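Local coordinates for protein KLLA0F20702p (Kluyveromyces lactis, PDB 5Y5A) that is the yeast telomerase subunit Est1 and is thought to recruit telomerase to telomeres through its complex with Cdc13, at residues Y96-N99 and W100-R103; Q199-K202 and I203-H207; H404-K408 and V409-E413; Q451-V454 and N455-N458; D510-P513 and D514-V517. One frame throughout, in Å; residues are numbered along the deposited sequence.

Overall arrangement
All five contacts are local, made along helices or one helical turn. Interactions 1 and 2 lie on helices 78-105 and 179-206, which touch within the N-terminal TPR-like part of Est1, the centres of the two contacts 12 Å apart; interactions 3 and 4 lie on helices 385-410 and 447-462, likewise in touch, in the DNA/RNA-binding domain beyond the chain's centre. Interaction 1 is a surface contact of amides and aromatic rings, whereas interaction 4 is buried and pairs similar amides with a threonine and apolar side chains. Interactions 2 and 3 are partly buried, one facing helical neighbours, the other in a helix's last turns. Interaction 5, at 510-517, joins arginine to backbone oxygens, with Leu516 touching the bound peptide.

Interaction 1 (Y96-N99 and W100-R103); sequences YFQN and WRNR
Gln98 and Asn102, one turn apart on the helix 78-105, join their side-chain amides in an i to i+4 bond on the surface of this all-helical part of Est1. NE2 of Gln98 donates to OD1 of Asn102 over 3.3 Å, and the acceptor lies in the Gln98 amide plane, although the two amide planes are turned 32° apart. The glutamine reaches down the helix because its CG stands opposite the backbone N (chi1 -175°) and the chain then bends at chi2. Beneath this pair the backbone N of Asn102 bonds to O of Gln98 at 2.9 Å. Replacing Gln98 with an alanine would probably leave Asn102 OD1 without this donor and its amide freer to turn. On another flank, the Tyr96 and Trp100 side chains run side by side, their rings inclined at 53°; aromatics carrying an OH and an N-H suit a surface that still meets solvent. Phe97, by contrast, is buried against Leu119, Leu123 and Ile126 of helix 113-144. Arg101 extends toward helix 179-206 and beyond it, where its NH2 forms a salt bridge with Asp210. The closest approach between the two aromatic side chains is Tyr96 OH to Trp100 CD1, 3.5 Å.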
loop_
_atom_site.group_PDB
_atom_site.type_symbol
_atom_site.label_atom_id
_atom_site.label_comp_id
_atom_site.label_asym_id
_atom_site.label_seq_id
_atom_site.Cartn_x
_atom_site.Cartn_y
_atom_site.Cartn_z
ATOM N N TYR A 96 15.808 -17.552 14.645
ATOM C CA TYR A 96 16.135 -18.817 15.303
ATOM C C TYR A 96 14.886 -19.510 15.826
ATOM O O TYR A 96 14.773 -20.732 15.764
ATOM C CB TYR A 96 17.127 -18.594 16.447
ATOM C CG TYR A 96 17.462 -19.851 17.225
ATOM C CD1 TYR A 96 18.408 -20.753 16.754
ATOM C CD2 TYR A 96 16.833 -20.134 18.436
ATOM C CE1 TYR A 96 18.718 -21.905 17.462
ATOM C CE2 TYR A 96 17.137 -21.283 19.152
ATOM C CZ TYR A 96 18.079 -22.164 18.660
ATOM O OH TYR A 96 18.387 -23.308 19.366
ATOM N N PHE A 97 13.952 -18.725 16.348
ATOM C CA PHE A 97 12.675 -19.257 16.807
ATOM C C PHE A 97 11.828 -19.770 15.643
ATOM O O PHE A 97 11.053 -20.716 15.802
ATOM C CB PHE A 97 11.909 -18.193 17.593
ATOM C CG PHE A 97 12.401 -18.015 18.996
ATOM C CD1 PHE A 97 13.584 -17.347 19.249
ATOM C CD2 PHE A 97 11.681 -18.521 20.063
ATOM C CE1 PHE A 97 14.041 -17.190 20.542
ATOM C CE2 PHE A 97 12.133 -18.370 21.357
ATOM C CZ PHE A 97 13.313 -17.701 21.597
ATOM N N GLN A 98 12.030 -19.192 14.473
ATOM C CA GLN A 98 11.320 -19.613 13.289
ATOM C C GLN A 98 11.855 -20.966 12.885
ATOM O O GLN A 98 11.121 -21.929 12.808
ATOM C CB GLN A 98 11.530 -18.602 12.169
ATOM C CG GLN A 98 10.724 -18.876 10.920
ATOM C CD GLN A 98 9.239 -18.742 11.135
ATOM O OE1 GLN A 98 8.744 -17.665 11.397
ATOM N NE2 GLN A 98 8.523 -19.842 11.010
ATOM N N ASN A 99 13.148 -21.028 12.632
ATOM C CA ASN A 99 13.812 -22.278 12.261
ATOM C C ASN A 99 13.441 -23.415 13.192
ATOM O O ASN A 99 13.165 -24.535 12.760
ATOM C CB ASN A 99 15.330 -22.104 12.265
ATOM C CG ASN A 99 15.805 -21.147 11.198
ATOM O OD1 ASN A 99 15.033 -20.329 10.695
ATOM N ND2 ASN A 99 17.082 -21.245 10.842
ATOM N N TRP A 100 13.433 -23.108 14.480
ATOM C CA TRP A 100 13.111 -24.092 15.490
ATOM C C TRP A 100 11.636 -24.481 15.418
ATOM O O TRP A 100 11.303 -25.658 15.516
ATOM C CB TRP A 100 13.462 -23.559 16.875
ATOM C CG TRP A 100 14.156 -24.564 17.724
ATOM C CD1 TRP A 100 15.501 -24.647 17.977
ATOM C CD2 TRP A 100 13.551 -25.649 18.427
ATOM N NE1 TRP A 100 15.761 -25.710 18.799
ATOM C CE2 TRP A 100 14.580 -26.342 19.090
ATOM C CE3 TRP A 100 12.235 -26.100 18.565
ATOM C CZ2 TRP A 100 14.333 -27.457 19.873
ATOM C CZ3 TRP A 100 11.996 -27.200 19.336
ATOM C CH2 TRP A 100 13.037 -27.865 19.981
ATOM N N ARG A 101 10.752 -23.498 15.254
ATOM C CA ARG A 101 9.323 -23.782 15.118
ATOM C C ARG A 101 9.066 -24.703 13.936
ATOM O O ARG A 101 8.165 -25.544 13.965
ATOM C CB ARG A 101 8.514 -22.496 14.941
ATOM C CG ARG A 101 7.020 -22.748 14.752
ATOM C CD ARG A 101 6.301 -21.532 14.187
ATOM N NE ARG A 101 4.859 -21.749 14.089
ATOM C CZ ARG A 101 4.242 -22.199 13.000
ATOM N NH1 ARG A 101 4.943 -22.482 11.907
ATOM N NH2 ARG A 101 2.925 -22.367 13.009
ATOM N N ASN A 102 9.869 -24.540 12.895
ATOM C CA ASN A 102 9.744 -25.372 11.714
ATOM C C ASN A 102 10.343 -26.763 11.920
ATOM O O ASN A 102 10.194 -27.635 11.067
ATOM C CB ASN A 102 10.386 -24.675 10.520
ATOM C CG ASN A 102 9.757 -23.325 10.237
ATOM O OD1 ASN A 102 8.590 -23.088 10.560
ATOM N ND2 ASN A 102 10.528 -22.432 9.636
ATOM N N ARG A 103 11.015 -26.971 13.051
ATOM C CA ARG A 103 11.414 -28.318 13.455
ATOM C C ARG A 103 10.196 -29.060 13.986
ATOM O O ARG A 103 10.098 -30.280 13.880
ATOM C CB ARG A 103 12.505 -28.296 14.528
ATOM C CG ARG A 103 13.924 -28.500 14.031
ATOM C CD ARG A 103 14.713 -29.309 15.055
ATOM N NE ARG A 103 16.122 -29.460 14.701
ATOM C CZ ARG A 103 16.989 -30.184 15.404
ATOM N NH1 ARG A 103 18.253 -30.271 15.017
ATOM N NH2 ARG A 103 16.588 -30.820 16.496
#

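Interaction 2 (Q199-K202 and I203-H207)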
loop_
_atom_site.group_PDB
_atom_site.type_symbol
_atom_site.label_atom_id
_atom_site.label_comp_id
_atom_site.label_asym_id
_atom_site.label_seq_id
_atom_site.Cartn_x
_atom_site.Cartn_y
_atom_site.Cartn_z
ATOM N N GLN A 199 5.488 -8.523 16.876
ATOM C CA GLN A 199 4.143 -9.019 17.132
ATOM C C GLN A 199 3.742 -10.106 16.143
ATOM O O GLN A 199 3.093 -11.082 16.523
ATOM C CB GLN A 199 3.132 -7.874 17.074
ATOM C CG GLN A 199 3.191 -6.949 18.259
ATOM C CD GLN A 199 2.848 -7.663 19.541
ATOM O OE1 GLN A 199 1.964 -8.522 19.569
ATOM N NE2 GLN A 199 3.555 -7.325 20.613
ATOM N N ARG A 200 4.109 -9.929 14.875
ATOM C CA ARG A 200 3.798 -10.936 13.871
ATOM C C ARG A 200 4.513 -12.235 14.214
ATOM O O ARG A 200 3.912 -13.308 14.209
ATOM C CB ARG A 200 4.192 -10.479 12.467
ATOM C CG ARG A 200 3.788 -11.486 11.399
ATOM C CD ARG A 200 4.192 -11.058 10.001
ATOM N NE ARG A 200 5.620 -10.787 9.909
ATOM C CZ ARG A 200 6.561 -11.726 9.859
ATOM N NH1 ARG A 200 7.837 -11.374 9.781
ATOM N NH2 ARG A 200 6.231 -13.012 9.892
ATOM N N TYR A 201 5.800 -12.123 14.518
ATOM C CA TYR A 201 6.610 -13.276 14.889
ATOM C C TYR A 201 6.056 -14.000 16.113
ATOM O O TYR A 201 6.067 -15.230 16.174
ATOM C CB TYR A 201 8.049 -12.850 15.160
ATOM C CG TYR A 201 8.940 -12.867 13.945
ATOM C CD1 TYR A 201 9.315 -14.069 13.356
ATOM C CD2 TYR A 201 9.427 -11.686 13.398
ATOM C CE1 TYR A 201 10.142 -14.095 12.244
ATOM C CE2 TYR A 201 10.257 -11.701 12.286
ATOM C CZ TYR A 201 10.612 -12.908 11.713
ATOM O OH TYR A 201 11.437 -12.925 10.609
ATOM N N LYS A 202 5.581 -13.258 17.084
ATOM C CA LYS A 202 5.060 -13.880 18.267
ATOM C C LYS A 202 3.831 -14.678 17.945
ATOM O O LYS A 202 3.719 -15.819 18.335
ATOM C CB LYS A 202 4.734 -12.846 19.332
ATOM C CG LYS A 202 4.098 -13.440 20.573
ATOM C CD LYS A 202 3.749 -12.384 21.600
ATOM C CE LYS A 202 2.851 -12.948 22.682
ATOM N NZ LYS A 202 1.876 -11.949 23.166
ATOM N N ILE A 203 2.906 -14.062 17.232
ATOM C CA ILE A 203 1.655 -14.719 16.859
ATOM C C ILE A 203 1.905 -16.048 16.154
ATOM O O ILE A 203 1.250 -17.051 16.445
ATOM C CB ILE A 203 0.816 -13.812 15.967
ATOM C CG1 ILE A 203 0.197 -12.703 16.813
ATOM C CG2 ILE A 203 -0.268 -14.601 15.251
ATOM C CD1 ILE A 203 -0.298 -11.549 16.000
ATOM N N ILE A 204 2.873 -16.055 15.244
ATOM C CA ILE A 204 3.257 -17.276 14.547
ATOM C C ILE A 204 3.749 -18.360 15.518
ATOM O O ILE A 204 3.358 -19.527 15.411
ATOM C CB ILE A 204 4.335 -16.977 13.492
ATOM C CG1 ILE A 204 3.710 -16.189 12.341
ATOM C CG2 ILE A 204 4.971 -18.265 12.981
ATOM C CD1 ILE A 204 4.700 -15.426 11.513
ATOM N N MET A 205 4.570 -17.993 16.477
ATOM C CA MET A 205 5.048 -18.977 17.411
ATOM C C MET A 205 3.929 -19.441 18.332
ATOM O O MET A 205 3.818 -20.604 18.630
ATOM C CB MET A 205 6.204 -18.407 18.206
ATOM C CG MET A 205 7.261 -17.760 17.345
ATOM S SD MET A 205 8.271 -18.973 16.526
ATOM C CE MET A 205 8.838 -18.074 15.114
ATOM N N GLU A 206 3.096 -18.511 18.763
ATOM C CA GLU A 206 2.011 -18.827 19.681
ATOM C C GLU A 206 0.910 -19.659 19.033
ATOM O O GLU A 206 -0.024 -20.097 19.709
ATOM C CB GLU A 206 1.408 -17.542 20.245
ATOM C CG GLU A 206 2.258 -16.865 21.296
ATOM C CD GLU A 206 1.532 -15.716 21.959
ATOM O OE1 GLU A 206 0.648 -15.121 21.308
ATOM O OE2 GLU A 206 1.834 -15.418 23.132
ATOM N N HIS A 207 1.017 -19.877 17.726
ATOM C CA HIS A 207 0.005 -20.643 17.006
ATOM C C HIS A 207 0.354 -22.127 16.907
ATOM O O HIS A 207 1.516 -22.493 16.710
ATOM C CB HIS A 207 -0.206 -20.061 15.609
ATOM C CG HIS A 207 -1.581 -19.511 15.394
ATOM N ND1 HIS A 207 -2.466 -20.055 14.491
ATOM C CD2 HIS A 207 -2.223 -18.470 15.976
ATOM C CE1 HIS A 207 -3.598 -19.369 14.520
ATOM N NE2 HIS A 207 -3.474 -18.403 15.412
#
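Lys202 reaches along the helix surface toward Glu206, one turn later. Its CB leads to CG, the first atom to meet the glutamate: placed opposite its own backbone N (chi1 176°), CG of Lys202 comes 3.7 Å from CD of Glu206. The chain runs on extended through CD, which approaches the same carboxylate, and bends at chi4 before NZ. There the ammonium forms a salt bridge at 3.5 Å, from Lys202 NZ to Glu206 OE2, although the position of that oxygen is less certain. The two side chains cross obliquely, a lysine and a glutamate suiting a partly exposed flank where charges can pair near solvent. Below them the backbone N of Glu206 bonds to O of Lys202 at 2.8 Å.

A different face is buried and mixes apolar groups with one arginine. The Arg200 and Ile204 side chains point the same way, with CD1 of Ile204 3.3 Å from NH2 of Arg200, so the isoleucine methyl lies beside the guanidinium group. That NH2 also makes a weak hydrogen bond to His247, on helix 235-247, against which the arginine packs. Met205 brings its flexible thioether chain round to Tyr201: CE sits at the edge of the tyrosine ring, 4.4 Å from CD1, and the ring itself stacks with Phe94 of helix 78-105. Branched and sulfur-bearing side chains fill the spaces between helices, while Lys202 and Glu206 take the outer flank; Arg200 is the buried exception. This division is typical of an amphipathic helix packed in an antiparallel-helix array, consistent with the TPR-like family of Est1.

Interaction 3 (H404-K408 and V409-E413); sequences HLIDK and VIMKE
Leu405, Ile406, Val409, Ile410 and Met411 meet in three apolar pairs around the last turns of helix 385-410. CD2 of Leu405 faces CG2 of Val409 at 4.3 Å, and the CG1 branch of Ile406 meets CD1 of Ile410 at the same spacing. The other branch of Ile406, CG2, is directed at CG of Met411, 4.2 Å off. Met411 gets there with CG beside its backbone N (chi1 -79°), then bends at chi2 and chi3 to carry its sulfur toward the neighbouring helix 447-462. The turn widens to a pi-type one here: N of Ile410 and N of Met411 bond to O of Leu405 and O of Ile406, five residues back, each at 3.0 Å. Leu405 O also takes a weak bond from Val409 N. Beta-branched and long apolar residues suit these places because they fill the grooves toward helices 339-379 and 421-433, where Leu405 and Val409 pack. Polar links run to neighbouring helices: Asp407 bonds to Ser452 through its carboxylate, and His404 donates to the carbonyl of Phe347. The widened turn is therefore held by its backbone bonds, to which light apolar contacts add, while Asp407 and His404 join it to adjacent helices.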
loop_
_atom_site.group_PDB
_atom_site.type_symbol
_atom_site.label_atom_id
_atom_site.label_comp_id
_atom_site.label_asym_id
_atom_site.label_seq_id
_atom_site.Cartn_x
_atom_site.Cartn_y
_atom_site.Cartn_z
ATOM N N HIS A 404 -14.482 -1.252 -18.233
ATOM C CA HIS A 404 -15.437 -2.138 -17.572
ATOM C C HIS A 404 -15.911 -1.507 -16.254
ATOM O O HIS A 404 -17.111 -1.443 -15.987
ATOM C CB HIS A 404 -14.819 -3.516 -17.321
ATOM C CG HIS A 404 -15.795 -4.530 -16.822
ATOM N ND1 HIS A 404 -16.815 -5.030 -17.602
ATOM C CD2 HIS A 404 -15.910 -5.140 -15.618
ATOM C CE1 HIS A 404 -17.517 -5.903 -16.904
ATOM N NE2 HIS A 404 -16.985 -5.990 -15.696
ATOM N N LEU A 405 -14.964 -1.027 -15.450
ATOM C CA LEU A 405 -15.281 -0.294 -14.224
ATOM C C LEU A 405 -16.192 0.892 -14.484
ATOM O O LEU A 405 -17.165 1.098 -13.782
ATOM C CB LEU A 405 -14.014 0.216 -13.547
ATOM C CG LEU A 405 -13.273 -0.734 -12.617
ATOM C CD1 LEU A 405 -12.240 0.038 -11.812
ATOM C CD2 LEU A 405 -14.272 -1.438 -11.717
ATOM N N ILE A 406 -15.840 1.697 -15.479
ATOM C CA ILE A 406 -16.623 2.878 -15.801
ATOM C C ILE A 406 -18.014 2.497 -16.314
ATOM O O ILE A 406 -19.024 2.953 -15.784
ATOM C CB ILE A 406 -15.908 3.745 -16.848
ATOM C CG1 ILE A 406 -14.599 4.276 -16.264
ATOM C CG2 ILE A 406 -16.827 4.886 -17.303
ATOM C CD1 ILE A 406 -13.597 4.734 -17.291
ATOM N N ASP A 407 -18.062 1.646 -17.334
ATOM C CA ASP A 407 -19.328 1.309 -17.975
ATOM C C ASP A 407 -20.277 0.565 -17.039
ATOM O O ASP A 407 -21.458 0.876 -16.998
ATOM C CB ASP A 407 -19.098 0.468 -19.239
ATOM C CG ASP A 407 -18.332 1.225 -20.323
ATOM O OD1 ASP A 407 -18.085 2.439 -20.158
ATOM O OD2 ASP A 407 -17.970 0.605 -21.342
ATOM N N LYS A 408 -19.786 -0.413 -16.279
ATOM C CA LYS A 408 -20.720 -1.264 -15.537
ATOM C C LYS A 408 -20.861 -0.874 -14.071
ATOM O O LYS A 408 -21.777 -1.348 -13.396
ATOM C CB LYS A 408 -20.312 -2.742 -15.633
ATOM C CG LYS A 408 -20.018 -3.244 -17.042
ATOM C CD LYS A 408 -21.231 -3.170 -17.944
ATOM C CE LYS A 408 -20.885 -3.660 -19.338
ATOM N NZ LYS A 408 -21.984 -3.394 -20.299
ATOM N N VAL A 409 -19.978 -0.018 -13.563
ATOM C CA VAL A 409 -20.043 0.287 -12.134
ATOM C C VAL A 409 -20.230 1.778 -11.849
ATOM O O VAL A 409 -21.269 2.180 -11.331
ATOM C CB VAL A 409 -18.785 -0.223 -11.377
ATOM C CG1 VAL A 409 -18.944 0.007 -9.890
ATOM C CG2 VAL A 409 -18.554 -1.703 -11.654
ATOM N N ILE A 410 -19.235 2.590 -12.185
ATOM C CA ILE A 410 -19.279 4.013 -11.865
ATOM C C ILE A 410 -20.470 4.694 -12.547
ATOM O O ILE A 410 -21.128 5.538 -11.940
ATOM C CB ILE A 410 -17.965 4.727 -12.261
ATOM C CG1 ILE A 410 -16.757 4.021 -11.626
ATOM C CG2 ILE A 410 -18.000 6.180 -11.830
ATOM C CD1 ILE A 410 -15.391 4.603 -12.039
ATOM N N MET A 411 -20.773 4.304 -13.786
ATOM C CA MET A 411 -21.922 4.872 -14.498
ATOM C C MET A 411 -23.237 4.568 -13.790
ATOM O O MET A 411 -24.200 5.331 -13.910
ATOM C CB MET A 411 -21.986 4.358 -15.943
ATOM C CG MET A 411 -21.031 5.053 -16.906
ATOM S SD MET A 411 -21.446 6.776 -17.198
ATOM C CE MET A 411 -22.835 6.595 -18.314
ATOM N N LYS A 412 -23.279 3.460 -13.054
ATOM C CA LYS A 412 -24.491 3.098 -12.317
ATOM C C LYS A 412 -24.494 3.685 -10.906
ATOM O O LYS A 412 -25.468 3.530 -10.176
ATOM C CB LYS A 412 -24.659 1.574 -12.233
ATOM C CG LYS A 412 -24.617 0.846 -13.573
ATOM C CD LYS A 412 -25.205 -0.566 -13.461
ATOM C CE LYS A 412 -24.914 -1.392 -14.715
ATOM N NZ LYS A 412 -25.537 -2.748 -14.663
ATOM N N GLU A 413 -23.412 4.358 -10.519
ATOM C CA GLU A 413 -23.289 4.832 -9.141
ATOM C C GLU A 413 -22.744 6.254 -8.974
ATOM O O GLU A 413 -22.333 6.629 -7.875
ATOM C CB GLU A 413 -22.394 3.876 -8.345
ATOM C CG GLU A 413 -22.889 2.441 -8.289
ATOM C CD GLU A 413 -24.182 2.294 -7.509
ATOM O OE1 GLU A 413 -24.887 1.276 -7.700
ATOM O OE2 GLU A 413 -24.487 3.191 -6.693
#

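Interaction 4 (Q451-V454 and N455-N458); sequences QSMV and NLTN
O of Met453 accepts two hydrogen bonds from Thr457, one from N and one from OG1. The backbone N of Thr457 lies 2.8 Å from O of Met453; the hydroxyl is modelled suspiciously closer, and its exact distance is doubtful. OG1 folds back along the helix because it sits beside its own backbone N (chi1 -50°), a position that suits threonine in a buried helix. OG1 also bonds to Asn541, in helix 526-546. One turn earlier, NE2 of Gln451 donates to OD1 of Asn455 over 3.2 Å; the donor rises above the carbonyl plane of the asparagine, while the acceptor stays close to the glutamine's amide plane. The two amides are turned 33° apart, and the glutamine reaches its partner by a bend at chi2. Packing follows: CE of Met453 meets CD2 of Leu456 at 4.4 Å, and CG1 of Val454 lies beside ND2 of Asn458 at 3.7 Å, the two side chains pointing the same way. Asn458 bonds to the backbone of Tyr561. Helix 447-462 thus packs against helix 385-410 through Ser452, Met453 and Leu456, helix 526-546 through Met453 and Val454, and the hairpin strands 552-555 and 560-563 through Val454 and Thr457.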
loop_
_atom_site.group_PDB
_atom_site.type_symbol
_atom_site.label_atom_id
_atom_site.label_comp_id
_atom_site.label_asym_id
_atom_site.label_seq_id
_atom_site.Cartn_x
_atom_site.Cartn_y
_atom_site.Cartn_z
ATOM N N GLN A 451 -14.605 7.005 -25.069
ATOM C CA GLN A 451 -16.064 6.893 -25.065
ATOM C C GLN A 451 -16.603 6.806 -23.628
ATOM O O GLN A 451 -17.585 7.469 -23.286
ATOM C CB GLN A 451 -16.521 5.675 -25.871
ATOM C CG GLN A 451 -18.034 5.515 -25.931
ATOM C CD GLN A 451 -18.694 6.619 -26.744
ATOM O OE1 GLN A 451 -18.503 6.707 -27.955
ATOM N NE2 GLN A 451 -19.457 7.477 -26.074
ATOM N N SER A 452 -15.951 6.000 -22.789
ATOM C CA SER A 452 -16.384 5.832 -21.399
ATOM C C SER A 452 -16.316 7.135 -20.602
ATOM O O SER A 452 -17.228 7.453 -19.848
ATOM C CB SER A 452 -15.539 4.756 -20.703
ATOM O OG SER A 452 -15.987 3.461 -21.066
ATOM N N MET A 453 -15.234 7.888 -20.771
ATOM C CA MET A 453 -15.067 9.137 -20.033
ATOM C C MET A 453 -16.038 10.202 -20.503
ATOM O O MET A 453 -16.494 11.025 -19.713
ATOM C CB MET A 453 -13.628 9.647 -20.153
ATOM C CG MET A 453 -12.635 8.835 -19.319
ATOM S SD MET A 453 -13.280 8.377 -17.695
ATOM C CE MET A 453 -12.965 9.849 -16.744
ATOM N N VAL A 454 -16.344 10.188 -21.797
ATOM C CA VAL A 454 -17.365 11.067 -22.367
ATOM C C VAL A 454 -18.739 10.810 -21.737
ATOM O O VAL A 454 -19.438 11.751 -21.338
ATOM C CB VAL A 454 -17.446 10.886 -23.901
ATOM C CG1 VAL A 454 -18.783 11.398 -24.442
ATOM C CG2 VAL A 454 -16.252 11.573 -24.579
ATOM N N ASN A 455 -19.118 9.535 -21.638
ATOM C CA ASN A 455 -20.395 9.150 -21.020
ATOM C C ASN A 455 -20.458 9.570 -19.559
ATOM O O ASN A 455 -21.466 10.102 -19.104
ATOM C CB ASN A 455 -20.623 7.639 -21.114
ATOM C CG ASN A 455 -20.829 7.171 -22.530
ATOM O OD1 ASN A 455 -21.157 7.963 -23.412
ATOM N ND2 ASN A 455 -20.640 5.876 -22.762
ATOM N N LEU A 456 -19.366 9.333 -18.834
ATOM C CA LEU A 456 -19.297 9.684 -17.423
ATOM C C LEU A 456 -19.330 11.197 -17.253
ATOM O O LEU A 456 -20.085 11.722 -16.439
ATOM C CB LEU A 456 -18.027 9.106 -16.772
ATOM C CG LEU A 456 -17.964 9.354 -15.268
ATOM C CD1 LEU A 456 -19.186 8.717 -14.597
ATOM C CD2 LEU A 456 -16.670 8.823 -14.664
ATOM N N THR A 457 -18.513 11.895 -18.036
ATOM C CA THR A 457 -18.442 13.344 -17.944
ATOM C C THR A 457 -19.805 13.954 -18.264
ATOM O O THR A 457 -20.249 14.868 -17.568
ATOM C CB THR A 457 -17.352 13.916 -18.878
ATOM O OG1 THR A 457 -16.123 13.209 -18.657
ATOM C CG2 THR A 457 -17.117 15.396 -18.604
ATOM N N ASN A 458 -20.483 13.432 -19.289
ATOM C CA ASN A 458 -21.815 13.935 -19.648
ATOM C C ASN A 458 -22.839 13.731 -18.530
ATOM O O ASN A 458 -23.698 14.591 -18.314
ATOM C CB ASN A 458 -22.330 13.279 -20.943
ATOM C CG ASN A 458 -21.690 13.875 -22.204
ATOM O OD1 ASN A 458 -21.096 14.945 -22.159
ATOM N ND2 ASN A 458 -21.822 13.179 -23.331
#

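Interaction 5 (D510-P513 and D514-V517)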
loop_
_atom_site.group_PDB
_atom_site.type_symbol
_atom_site.label_atom_id
_atom_site.label_comp_id
_atom_site.label_asym_id
_atom_site.label_seq_id
_atom_site.Cartn_x
_atom_site.Cartn_y
_atom_site.Cartn_z
ATOM N N ASP A 510 -3.740 25.986 8.906
ATOM C CA ASP A 510 -3.440 25.432 10.222
ATOM C C ASP A 510 -3.746 23.939 10.297
ATOM O O ASP A 510 -4.489 23.413 9.465
ATOM C CB ASP A 510 -4.243 26.173 11.286
ATOM C CG ASP A 510 -5.728 26.194 10.971
ATOM O OD1 ASP A 510 -6.162 27.079 10.201
ATOM O OD2 ASP A 510 -6.460 25.319 11.478
ATOM N N ASN A 511 -3.183 23.275 11.306
ATOM C CA ASN A 511 -3.434 21.858 11.562
ATOM C C ASN A 511 -3.189 21.005 10.331
ATOM O O ASN A 511 -3.949 20.079 10.051
ATOM C CB ASN A 511 -4.868 21.645 12.056
ATOM C CG ASN A 511 -5.155 22.378 13.349
ATOM O OD1 ASN A 511 -4.389 22.287 14.306
ATOM N ND2 ASN A 511 -6.260 23.118 13.383
ATOM N N LEU A 512 -2.131 21.329 9.595
ATOM C CA LEU A 512 -1.845 20.671 8.326
ATOM C C LEU A 512 -1.707 19.145 8.435
ATOM O O LEU A 512 -2.261 18.436 7.594
ATOM C CB LEU A 512 -0.582 21.270 7.692
ATOM C CG LEU A 512 -0.279 20.849 6.251
ATOM C CD1 LEU A 512 -1.523 20.978 5.392
ATOM C CD2 LEU A 512 0.856 21.690 5.672
ATOM N N PRO A 513 -0.979 18.632 9.454
ATOM C CA PRO A 513 -0.904 17.169 9.569
ATOM C C PRO A 513 -2.267 16.504 9.678
ATOM O O PRO A 513 -2.494 15.483 9.036
ATOM C CB PRO A 513 -0.104 16.962 10.857
ATOM C CG PRO A 513 0.764 18.173 10.937
ATOM C CD PRO A 513 -0.105 19.291 10.447
ATOM N N ASP A 514 -3.165 17.077 10.469
ATOM C CA ASP A 514 -4.509 16.526 10.593
ATOM C C ASP A 514 -5.277 16.648 9.276
ATOM O O ASP A 514 -6.027 15.741 8.911
ATOM C CB ASP A 514 -5.274 17.207 11.731
ATOM C CG ASP A 514 -4.942 16.611 13.093
ATOM O OD1 ASP A 514 -4.325 15.525 13.141
ATOM O OD2 ASP A 514 -5.308 17.221 14.120
ATOM N N ARG A 515 -5.080 17.758 8.562
ATOM C CA ARG A 515 -5.741 17.968 7.270
ATOM C C ARG A 515 -5.391 16.884 6.281
ATOM O O ARG A 515 -6.234 16.455 5.489
ATOM C CB ARG A 515 -5.359 19.314 6.653
ATOM C CG ARG A 515 -5.807 20.498 7.435
ATOM C CD ARG A 515 -5.627 21.767 6.634
ATOM N NE ARG A 515 -6.123 22.902 7.392
ATOM C CZ ARG A 515 -7.408 23.204 7.504
ATOM N NH1 ARG A 515 -8.318 22.452 6.898
ATOM N NH2 ARG A 515 -7.782 24.261 8.216
ATOM N N LEU A 516 -4.132 16.461 6.324
ATOM C CA LEU A 516 -3.619 15.491 5.365
ATOM C C LEU A 516 -3.929 14.054 5.796
ATOM O O LEU A 516 -3.507 13.108 5.144
ATOM C CB LEU A 516 -2.112 15.685 5.166
ATOM C CG LEU A 516 -1.690 17.071 4.641
ATOM C CD1 LEU A 516 -0.187 17.157 4.391
ATOM C CD2 LEU A 516 -2.457 17.438 3.381
ATOM N N VAL A 517 -4.663 13.896 6.894
ATOM C CA VAL A 517 -5.216 12.587 7.251
ATOM C C VAL A 517 -6.722 12.684 7.463
ATOM O O VAL A 517 -7.295 11.924 8.235
ATOM C CB VAL A 517 -4.565 11.985 8.523
ATOM C CG1 VAL A 517 -3.132 11.542 8.238
ATOM C CG2 VAL A 517 -4.633 12.960 9.697
#
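The carbonyl oxygen of Asp510 receives NE of Arg515 at 2.7 Å, a short bond in which the donor approaches nearly along the C=O axis. The guanidinium is tilted to this oxygen, which stands 29° out of its plane. NH2 of Arg515 comes 3.7 Å from OD2 of Asp510, a long salt bridge, with the carboxylate and guanidinium planes 72° apart. The arginine gets there on an extended chain from CG to NE, with CG beside its backbone N (chi1 -64°), and passes CG alongside O of Asn511 on the way. That oxygen accepts the backbone N of Arg515 at 3.0 Å. The other terminal nitrogen, NH1, bonds to the carbonyl of Asp479. A leucine in place of Arg515 would probably leave the Asp510 and Asp479 carbonyls without their donor and the Asp510 carboxylate without its long salt bridge.

Pro513 is the second residue of the short helix 512-515, a place that suits it because proline has no N-H, and first-turn N-H groups have no helical carbonyl to bond. Leu512 and Leu516 cross with CD1 of Leu512 4.0 Å from CG of Leu516, and the backbone N of Leu516 bonds to O of Leu512 at 3.0 Å. Leu516 also packs on an aromatic side chain of the bound peptide, and Asp514 bonds to Ser153. The chemistry implies that a buried arginine, gripping the backbone oxygens of Asp510 and Asp479, is likely to hold the turn against the loop carrying Asp479, while Leu516 meets the peptide.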